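Local coordinates for ASCH domain (Vibrio cholerae TMA 21, PDB 3S9X), which is of unknown function, but carries an ASCH domain of the PUA clan, a fold often linked to RNA binding, at residues E108-S113 and L151-V156; E63-Q68 and S133-E138. One frame throughout, in Å; residues are numbered along the deposited sequence.

Contact 1 (E108-S113 and L151-V156); sequences EDFAAS and LEHFKV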
ATOM      1  N   GLU A 108      -1.999   5.689 -17.678  1.00 12.46           N
ATOM      2  CA  GLU A 108      -2.912   4.559 -17.813  1.00 12.41           C
ATOM      3  C   GLU A 108      -2.268   3.296 -17.272  1.00 11.98           C
ATOM      4  O   GLU A 108      -2.923   2.486 -16.642  1.00 11.36           O
ATOM      5  CB  GLU A 108      -3.315   4.418 -19.289  1.00 15.49           C
ATOM      6  CG  GLU A 108      -4.231   5.538 -19.823  1.00 17.62           C
ATOM      7  CD  GLU A 108      -4.798   5.160 -21.144  1.00 26.48           C
ATOM      8  OE1 GLU A 108      -3.974   4.806 -21.979  1.00 34.26           O
ATOM      9  OE2 GLU A 108      -6.037   5.094 -21.275  1.00 35.71           O
ATOM     10  N   ASP A 109      -0.982   3.099 -17.549  1.00 11.77           N
ATOM     11  CA  ASP A 109      -0.336   1.902 -17.086  1.00 13.14           C
ATOM     12  C   ASP A 109      -0.288   1.834 -15.544  1.00 11.95           C
ATOM     13  O   ASP A 109      -0.426   0.784 -14.951  1.00 11.96           O
ATOM     14  CB  ASP A 109       1.098   1.784 -17.624  1.00 14.82           C
ATOM     15  CG  ASP A 109       1.142   1.371 -19.099  1.00 17.88           C
ATOM     16  OD1 ASP A 109       0.071   1.021 -19.707  1.00 18.97           O
ATOM     17  OD2 ASP A 109       2.233   1.455 -19.672  1.00 25.69           O
ATOM     18  N   PHE A 110      -0.055   2.959 -14.856  1.00 10.27           N
ATOM     19  CA  PHE A 110      -0.049   2.938 -13.409  1.00 10.60           C
ATOM     20  C   PHE A 110      -1.431   2.614 -12.841  1.00 10.36           C
ATOM     21  O   PHE A 110      -1.601   1.823 -11.948  1.00 10.57           O
ATOM     22  CB  PHE A 110       0.501   4.249 -12.828  1.00 10.30           C
ATOM     23  CG  PHE A 110       0.648   4.161 -11.345  1.00 12.16           C
ATOM     24  CD1 PHE A 110       1.783   3.510 -10.789  1.00 12.48           C
ATOM     25  CD2 PHE A 110      -0.291   4.681 -10.483  1.00 10.32           C
ATOM     26  CE1 PHE A 110       1.877   3.364  -9.457  1.00 12.77           C
ATOM     27  CE2 PHE A 110      -0.177   4.484  -9.148  1.00 11.10           C
ATOM     28  CZ  PHE A 110       0.938   3.865  -8.615  1.00 11.55           C
ATOM     29  N   ALA A 111      -2.470   3.239 -13.412  1.00 10.30           N
ATOM     30  CA  ALA A 111      -3.835   2.974 -13.020  1.00 10.44           C
ATOM     31  C   ALA A 111      -4.109   1.464 -13.194  1.00 10.36           C
ATOM     32  O   ALA A 111      -4.722   0.844 -12.321  1.00  9.86           O
ATOM     33  CB  ALA A 111      -4.800   3.767 -13.827  1.00 11.44           C
ATOM     34  N   ALA A 112      -3.651   0.886 -14.308  1.00 10.45           N
ATOM     35  CA  ALA A 112      -3.882  -0.566 -14.514  1.00 11.89           C
ATOM     36  C   ALA A 112      -3.156  -1.426 -13.474  1.00 10.86           C
ATOM     37  O   ALA A 112      -3.668  -2.399 -12.997  1.00 10.94           O
ATOM     38  CB  ALA A 112      -3.517  -0.978 -15.991  1.00 13.76           C
ATOM     39  N   SER A 113      -1.922  -1.028 -13.082  1.00  9.55           N
ATOM     40  CA  SER A 113      -1.149  -1.703 -12.036  1.00 10.44           C
ATOM     41  C   SER A 113      -1.842  -1.625 -10.710  1.00  9.42           C
ATOM     42  O   SER A 113      -1.766  -2.558  -9.883  1.00  9.71           O
ATOM     43  CB  SER A 113       0.252  -1.099 -11.900  1.00 11.25           C
ATOM     44  OG  SER A 113       0.943  -1.412 -13.077  1.00 14.54           O
ATOM     45  N   LEU A 151       4.467   6.888  -5.417  1.00  9.27           N
ATOM     46  CA  LEU A 151       4.023   5.639  -6.095  1.00  9.62           C
ATOM     47  C   LEU A 151       4.820   4.501  -5.512  1.00  9.90           C
ATOM     48  O   LEU A 151       6.072   4.563  -5.450  1.00 11.70           O
ATOM     49  CB  LEU A 151       4.328   5.723  -7.564  1.00  9.37           C
ATOM     50  CG  LEU A 151       3.776   6.983  -8.313  1.00 10.90           C
ATOM     51  CD1 LEU A 151       4.022   6.786  -9.820  1.00 13.83           C
ATOM     52  CD2 LEU A 151       2.306   7.319  -8.057  1.00 12.14           C
ATOM     53  N   GLU A 152       4.126   3.423  -5.117  1.00  9.35           N
ATOM     54  CA  GLU A 152       4.772   2.196  -4.641  1.00  9.93           C
ATOM     55  C   GLU A 152       4.352   1.018  -5.518  1.00  9.77           C
ATOM     56  O   GLU A 152       3.163   0.911  -5.888  1.00 12.81           O
ATOM     57  CB  GLU A 152       4.358   1.880  -3.210  1.00 11.83           C
ATOM     58  CG  GLU A 152       4.770   2.912  -2.239  1.00 13.60           C
ATOM     59  CD  GLU A 152       4.100   2.728  -0.839  1.00 13.51           C
ATOM     60  OE1 GLU A 152       4.181   1.609  -0.343  1.00 18.39           O
ATOM     61  OE2 GLU A 152       3.634   3.751  -0.308  1.00 20.56           O
ATOM     62  N   HIS A 153       5.311   0.212  -5.943  1.00  9.67           N
ATOM     63  CA  HIS A 153       5.023  -1.057  -6.569  1.00  8.81           C
ATOM     64  C   HIS A 153       5.407  -2.169  -5.597  1.00  8.23           C
ATOM     65  O   HIS A 153       6.349  -2.000  -4.788  1.00  9.45           O
ATOM     66  CB  HIS A 153       5.750  -1.215  -7.874  1.00 11.11           C
ATOM     67  CG  HIS A 153       5.228  -0.359  -8.981  1.00 11.47           C
ATOM     68  ND1 HIS A 153       5.459   0.980  -9.080  1.00 14.89           N
ATOM     69  CD2 HIS A 153       4.504  -0.698 -10.057  1.00 12.89           C
ATOM     70  CE1 HIS A 153       4.893   1.430 -10.197  1.00 14.96           C
ATOM     71  NE2 HIS A 153       4.262   0.449 -10.776  1.00 16.75           N
ATOM     72  N   PHE A 154       4.750  -3.310  -5.676  1.00  8.38           N
ATOM     73  CA  PHE A 154       4.976  -4.376  -4.733  1.00  8.04           C
ATOM     74  C   PHE A 154       4.581  -5.747  -5.368  1.00  7.82           C
ATOM     75  O   PHE A 154       3.911  -5.780  -6.396  1.00  9.67           O
ATOM     76  CB  PHE A 154       4.272  -4.117  -3.388  1.00  8.60           C
ATOM     77  CG  PHE A 154       2.813  -3.817  -3.535  1.00  8.94           C
ATOM     78  CD1 PHE A 154       1.882  -4.770  -3.875  1.00  9.36           C
ATOM     79  CD2 PHE A 154       2.361  -2.501  -3.365  1.00  8.64           C
ATOM     80  CE1 PHE A 154       0.508  -4.423  -3.957  1.00  8.84           C
ATOM     81  CE2 PHE A 154       1.034  -2.170  -3.484  1.00  9.95           C
ATOM     82  CZ  PHE A 154       0.104  -3.159  -3.753  1.00 10.60           C
ATOM     83  N   LYS A 155       4.989  -6.792  -4.656  1.00  8.27           N
ATOM     84  CA  LYS A 155       4.726  -8.151  -5.074  1.00  9.01           C
ATOM     85  C   LYS A 155       4.302  -8.970  -3.885  1.00  8.35           C
ATOM     86  O   LYS A 155       4.796  -8.751  -2.784  1.00  8.52           O
ATOM     87  CB  LYS A 155       5.925  -8.768  -5.746  1.00 10.15           C
ATOM     88  CG  LYS A 155       7.099  -9.002  -4.851  1.00 11.56           C
ATOM     89  CD  LYS A 155       8.359  -9.563  -5.500  1.00 16.12           C
ATOM     90  CE  LYS A 155       9.518  -9.731  -4.549  1.00 18.19           C
ATOM     91  NZ  LYS A 155      10.755 -10.223  -5.251  1.00 26.96           N
ATOM     92  N   VAL A 156       3.434  -9.963  -4.092  1.00  8.44           N
ATOM     93  CA  VAL A 156       3.072 -10.918  -3.077  1.00  7.27           C
ATOM     94  C   VAL A 156       4.262 -11.863  -2.840  1.00  8.06           C
ATOM     95  O   VAL A 156       4.745 -12.424  -3.812  1.00 10.64           O
ATOM     96  CB  VAL A 156       1.784 -11.676  -3.413  1.00  8.63           C
ATOM     97  CG1 VAL A 156       1.543 -12.769  -2.419  1.00  9.48           C
ATOM     98  CG2 VAL A 156       0.597 -10.691  -3.413  1.00 11.50           C
TER
HETATM   99  O   HOH W   1       2.857   0.802 -13.463  1.00 20.12           O
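Phe110, on helix 108-114, pushes its ring against Leu151 and His153 of strand 148-158. The axes of 108-113 and 151-156 pass 10.6 Å apart at an angle of 47°, so side chains have to bridge the gap. The bond from CA to CB of the phenylalanine is directed toward the strand, and with CG anti to the backbone N (chi1 -174°) the ring runs outward from the helix. One long edge, CD1 and CE1, meets the imidazole: Phe110 CE1 lies 3.7 Å from His153 CE1, which sits near the phenyl plane. The two ring planes are steeply inclined, at 77°, with centroids 5.5 Å apart. Leu151 CD1 also reaches the CD1-CE1 side. Farther out, Phe110 CZ and CE2 both meet Leu151 CD2, CZ at 3.8 Å; this methyl stands over one phenyl face, offset toward the rim, in a CH-pi contact, and Leu151 CB comes near CE1 and CZ. Ala58 of strand 58-62 also touches the ring. One turn on, Ser113 reaches the same histidine through a water, 3.0 Å from Ser113 OG and 3.1 Å from His153 NE2, in the imidazole plane. The contact packs a helix against the sheet of a PUA-like domain. No direct hydrogen bond joins the two segments: hydrocarbon and ring contacts supply the close packing, while the water gives His153 NE2 a polar partner and links it to Ser113.

Contact 2 (E63-Q68 and S133-E138); sequences EYWYSQ and SRECHE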
ATOM      1  N   GLU A  63       2.308  12.885  -1.341  1.00 11.88           N
ATOM      2  CA  GLU A  63       3.675  13.152  -0.850  1.00 12.60           C
ATOM      3  C   GLU A  63       3.717  14.106   0.364  1.00 14.35           C
ATOM      4  O   GLU A  63       4.611  14.003   1.199  1.00 14.38           O
ATOM      5  CB  GLU A  63       4.497  13.722  -1.978  1.00 13.19           C
ATOM      6  CG  GLU A  63       5.976  13.680  -1.663  1.00 15.96           C
ATOM      7  CD  GLU A  63       6.513  14.887  -1.018  1.00 25.83           C
ATOM      8  OE1 GLU A  63       5.882  15.962  -1.060  1.00 25.75           O
ATOM      9  OE2 GLU A  63       7.602  14.730  -0.427  1.00 28.93           O
ATOM     10  N   TYR A  64       2.701  14.936   0.494  1.00 12.79           N
ATOM     11  CA  TYR A  64       2.537  15.872   1.573  1.00 14.08           C
ATOM     12  C   TYR A  64       2.707  15.186   2.918  1.00 14.92           C
ATOM     13  O   TYR A  64       3.290  15.753   3.867  1.00 15.83           O
ATOM     14  CB  TYR A  64       1.155  16.502   1.510  1.00 14.00           C
ATOM     15  CG  TYR A  64       0.957  17.683   2.446  1.00 16.74           C
ATOM     16  CD1 TYR A  64       1.206  18.985   2.009  1.00 19.25           C
ATOM     17  CD2 TYR A  64       0.489  17.518   3.713  1.00 18.41           C
ATOM     18  CE1 TYR A  64       1.004  20.059   2.809  1.00 18.01           C
ATOM     19  CE2 TYR A  64       0.231  18.609   4.532  1.00 21.65           C
ATOM     20  CZ  TYR A  64       0.492  19.881   4.053  1.00 19.86           C
ATOM     21  OH  TYR A  64       0.287  20.982   4.860  1.00 25.23           O
ATOM     22  N   TRP A  65       2.258  13.928   3.028  1.00 15.09           N
ATOM     23  CA  TRP A  65       2.372  13.212   4.307  1.00 15.51           C
ATOM     24  C   TRP A  65       3.811  13.067   4.752  1.00 16.89           C
ATOM     25  O   TRP A  65       4.151  12.969   5.958  1.00 18.86           O
ATOM     26  CB  TRP A  65       1.755  11.810   4.219  1.00 16.56           C
ATOM     27  CG  TRP A  65       0.269  11.831   4.180  1.00 17.34           C
ATOM     28  CD1 TRP A  65      -0.498  11.580   3.108  1.00 18.19           C
ATOM     29  CD2 TRP A  65      -0.628  12.157   5.251  1.00 17.88           C
ATOM     30  NE1 TRP A  65      -1.819  11.657   3.442  1.00 18.82           N
ATOM     31  CE2 TRP A  65      -1.921  11.974   4.766  1.00 19.02           C
ATOM     32  CE3 TRP A  65      -0.461  12.461   6.624  1.00 19.93           C
ATOM     33  CZ2 TRP A  65      -3.057  12.192   5.542  1.00 20.63           C
ATOM     34  CZ3 TRP A  65      -1.605  12.641   7.430  1.00 22.66           C
ATOM     35  CH2 TRP A  65      -2.888  12.512   6.895  1.00 21.80           C
ATOM     36  N   TYR A  66       4.706  12.942   3.794  1.00 16.96           N
ATOM     37  CA  TYR A  66       6.100  12.637   4.099  1.00 16.17           C
ATOM     38  C   TYR A  66       6.861  13.934   4.253  1.00 18.00           C
ATOM     39  O   TYR A  66       7.496  14.163   5.270  1.00 20.50           O
ATOM     40  CB  TYR A  66       6.747  11.753   3.057  1.00 15.70           C
ATOM     41  CG  TYR A  66       5.859  10.555   2.754  1.00 14.52           C
ATOM     42  CD1 TYR A  66       5.798   9.434   3.570  1.00 15.98           C
ATOM     43  CD2 TYR A  66       4.964  10.597   1.682  1.00 14.24           C
ATOM     44  CE1 TYR A  66       4.880   8.419   3.326  1.00 16.87           C
ATOM     45  CE2 TYR A  66       4.011   9.587   1.459  1.00 12.42           C
ATOM     46  CZ  TYR A  66       4.012   8.487   2.255  1.00 12.90           C
ATOM     47  OH  TYR A  66       3.115   7.457   2.057  1.00 15.29           O
ATOM     48  N   SER A  67       6.756  14.820   3.270  1.00 17.94           N
ATOM     49  CA  SER A  67       7.467  16.077   3.313  1.00 20.08           C
ATOM     50  C   SER A  67       6.945  17.087   4.335  1.00 20.82           C
ATOM     51  O   SER A  67       7.789  17.820   4.936  1.00 23.10           O
ATOM     52  CB  SER A  67       7.513  16.711   1.937  1.00 22.23           C
ATOM     53  OG  SER A  67       6.238  17.061   1.490  1.00 22.81           O
ATOM     54  N   GLN A  68       5.658  17.106   4.623  1.00 20.97           N
ATOM     55  CA  GLN A  68       5.149  18.125   5.508  1.00 22.20           C
ATOM     56  C   GLN A  68       4.698  17.580   6.815  1.00 23.31           C
ATOM     57  O   GLN A  68       4.823  18.258   7.856  1.00 26.11           O
ATOM     58  CB  GLN A  68       4.038  18.904   4.820  1.00 22.96           C
ATOM     59  CG  GLN A  68       4.470  19.451   3.455  1.00 26.21           C
ATOM     60  CD  GLN A  68       5.664  20.403   3.445  1.00 33.00           C
ATOM     61  OE1 GLN A  68       5.711  21.373   4.187  1.00 34.71           O
ATOM     62  NE2 GLN A  68       6.617  20.136   2.538  1.00 36.04           N
ATOM     63  N   SER A 133      -9.166  14.402  -1.682  1.00 15.22           N
ATOM     64  CA  SER A 133      -9.855  15.651  -1.253  1.00 17.22           C
ATOM     65  C   SER A 133     -10.217  15.601   0.228  1.00 18.89           C
ATOM     66  O   SER A 133     -10.000  16.586   0.936  1.00 19.71           O
ATOM     67  CB  SER A 133     -11.060  15.914  -2.134  1.00 17.98           C
ATOM     68  OG  SER A 133     -10.693  16.207  -3.482  1.00 25.43           O
ATOM     69  N   ARG A 134     -10.709  14.444   0.662  1.00 19.82           N
ATOM     70  CA  ARG A 134     -11.049  14.240   2.086  1.00 20.58           C
ATOM     71  C   ARG A 134      -9.815  14.346   2.974  1.00 17.92           C
ATOM     72  O   ARG A 134      -9.858  15.011   4.017  1.00 19.19           O
ATOM     73  CB  ARG A 134     -11.706  12.890   2.333  1.00 23.34           C
ATOM     74  CG  ARG A 134     -13.138  12.788   1.860  1.00 27.45           C
ATOM     75  CD  ARG A 134     -14.199  12.753   3.045  1.00 34.30           C
ATOM     76  N   GLU A 135      -8.730  13.681   2.575  1.00 16.91           N
ATOM     77  CA  GLU A 135      -7.472  13.776   3.348  1.00 16.61           C
ATOM     78  C   GLU A 135      -6.994  15.208   3.395  1.00 15.60           C
ATOM     79  O   GLU A 135      -6.606  15.672   4.415  1.00 14.82           O
ATOM     80  CB  GLU A 135      -6.292  12.916   2.807  1.00 17.64           C
ATOM     81  CG  GLU A 135      -6.442  11.467   2.956  1.00 20.61           C
ATOM     82  CD  GLU A 135      -5.138  10.727   2.679  1.00 21.23           C
ATOM     83  OE1 GLU A 135      -4.419  11.168   1.770  1.00 23.30           O
ATOM     84  OE2 GLU A 135      -4.911   9.698   3.337  1.00 25.11           O
ATOM     85  N   CYS A 136      -7.041  15.916   2.283  1.00 14.17           N
ATOM     86  CA  CYS A 136      -6.574  17.258   2.229  1.00 13.74           C
ATOM     87  C   CYS A 136      -7.385  18.162   3.203  1.00 12.91           C
ATOM     88  O   CYS A 136      -6.810  18.956   3.971  1.00 13.63           O
ATOM     89  CB  CYS A 136      -6.656  17.866   0.859  1.00 13.69           C
ATOM     90  SG  CYS A 136      -5.273  17.283  -0.200  1.00 16.17           S
ATOM     91  N   HIS A 137      -8.708  18.006   3.214  1.00 13.18           N
ATOM     92  CA  HIS A 137      -9.513  18.802   4.137  1.00 14.08           C
ATOM     93  C   HIS A 137      -8.997  18.588   5.579  1.00 13.24           C
ATOM     94  O   HIS A 137      -8.886  19.555   6.326  1.00 14.38           O
ATOM     95  CB  HIS A 137     -11.016  18.461   4.041  1.00 14.54           C
ATOM     96  CG  HIS A 137     -11.854  19.293   4.977  1.00 14.27           C
ATOM     97  ND1 HIS A 137     -12.173  20.596   4.701  1.00 16.39           N
ATOM     98  CD2 HIS A 137     -12.266  19.065   6.250  1.00 15.39           C
ATOM     99  CE1 HIS A 137     -12.868  21.108   5.707  1.00 15.89           C
ATOM    100  NE2 HIS A 137     -12.922  20.190   6.674  1.00 17.84           N
ATOM    101  N   GLU A 138      -8.799  17.309   5.994  1.00 14.55           N
ATOM    102  CA  GLU A 138      -8.325  17.067   7.342  1.00 15.96           C
ATOM    103  C   GLU A 138      -6.936  17.604   7.573  1.00 15.35           C
ATOM    104  O   GLU A 138      -6.667  18.050   8.709  1.00 17.33           O
ATOM    105  CB  GLU A 138      -8.353  15.561   7.719  1.00 21.43           C
TER
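The short helix 64-67 and the long helix 121-139 stay well apart at this point, their backbones coming nearest at Trp65 and Glu135, with 9.9 Å from CA to CA. Two long side chains span the distance. The indole of Trp65 reaches across and presents its N-H to the carboxylate of Glu135: NE1 donates to Glu135 OE1 over 3.1 Å, and the bond is nearly straight at 171°. The acceptor lies in the indole plane, as the direction of the N-H requires. Seen from the glutamate, the bond is less regular, since NE1 approaches OE1 from well above the carboxylate plane, 60° out of it. Glu135 gets there with CG anti to its carbonyl carbon and a chain that is extended beyond CG (chi2 -168°), while its second oxygen, OE2, lies off the indole plane near the same edge, 3.7 Å from Trp65 NE1 and about as far from CZ2. This is a surface contact in the ASCH domain, joining the short helix that directly follows strand 58-62, an outermost strand of the mixed sheet, to the C-terminal part of helix 121-139; Leu62 on that strand touches Glu135, and Leu139 touches Trp65. Within the short helical segment, Ser67 OG donates to Glu63 OE1 at 2.8 Å, bridging the turn on which Trp65 sits. Backbone bonds tighten the same turn, for Glu63 O accepts from both Tyr66 N and Ser67 N. A neighbouring ring, that of Tyr64, carries Gln68 CB over its centre, 3.6 Å above the plane.

Overall arrangement
From the N terminus, the chain first reaches 63-68, the short helical segment after edge strand 58-62. It then runs through strands 79-83 and 89-102 to helix 108-114, where contact 1 opens. Helix 121-139 follows, and its residues 133-138 return to 63-68, closing the loop of contact 2 across 64 residues. Contact 1 closes last, when strand 148-158 brings 151-156 back to 108-113. The segments alternate, so the two loops cross rather than nest. Their centres lie about 21 Å apart. Contact 1 ties helix 108-114 to strand 148-158 of the sheet, and contact 2 ties helix 121-139 to the short helix that follows edge strand 58-62.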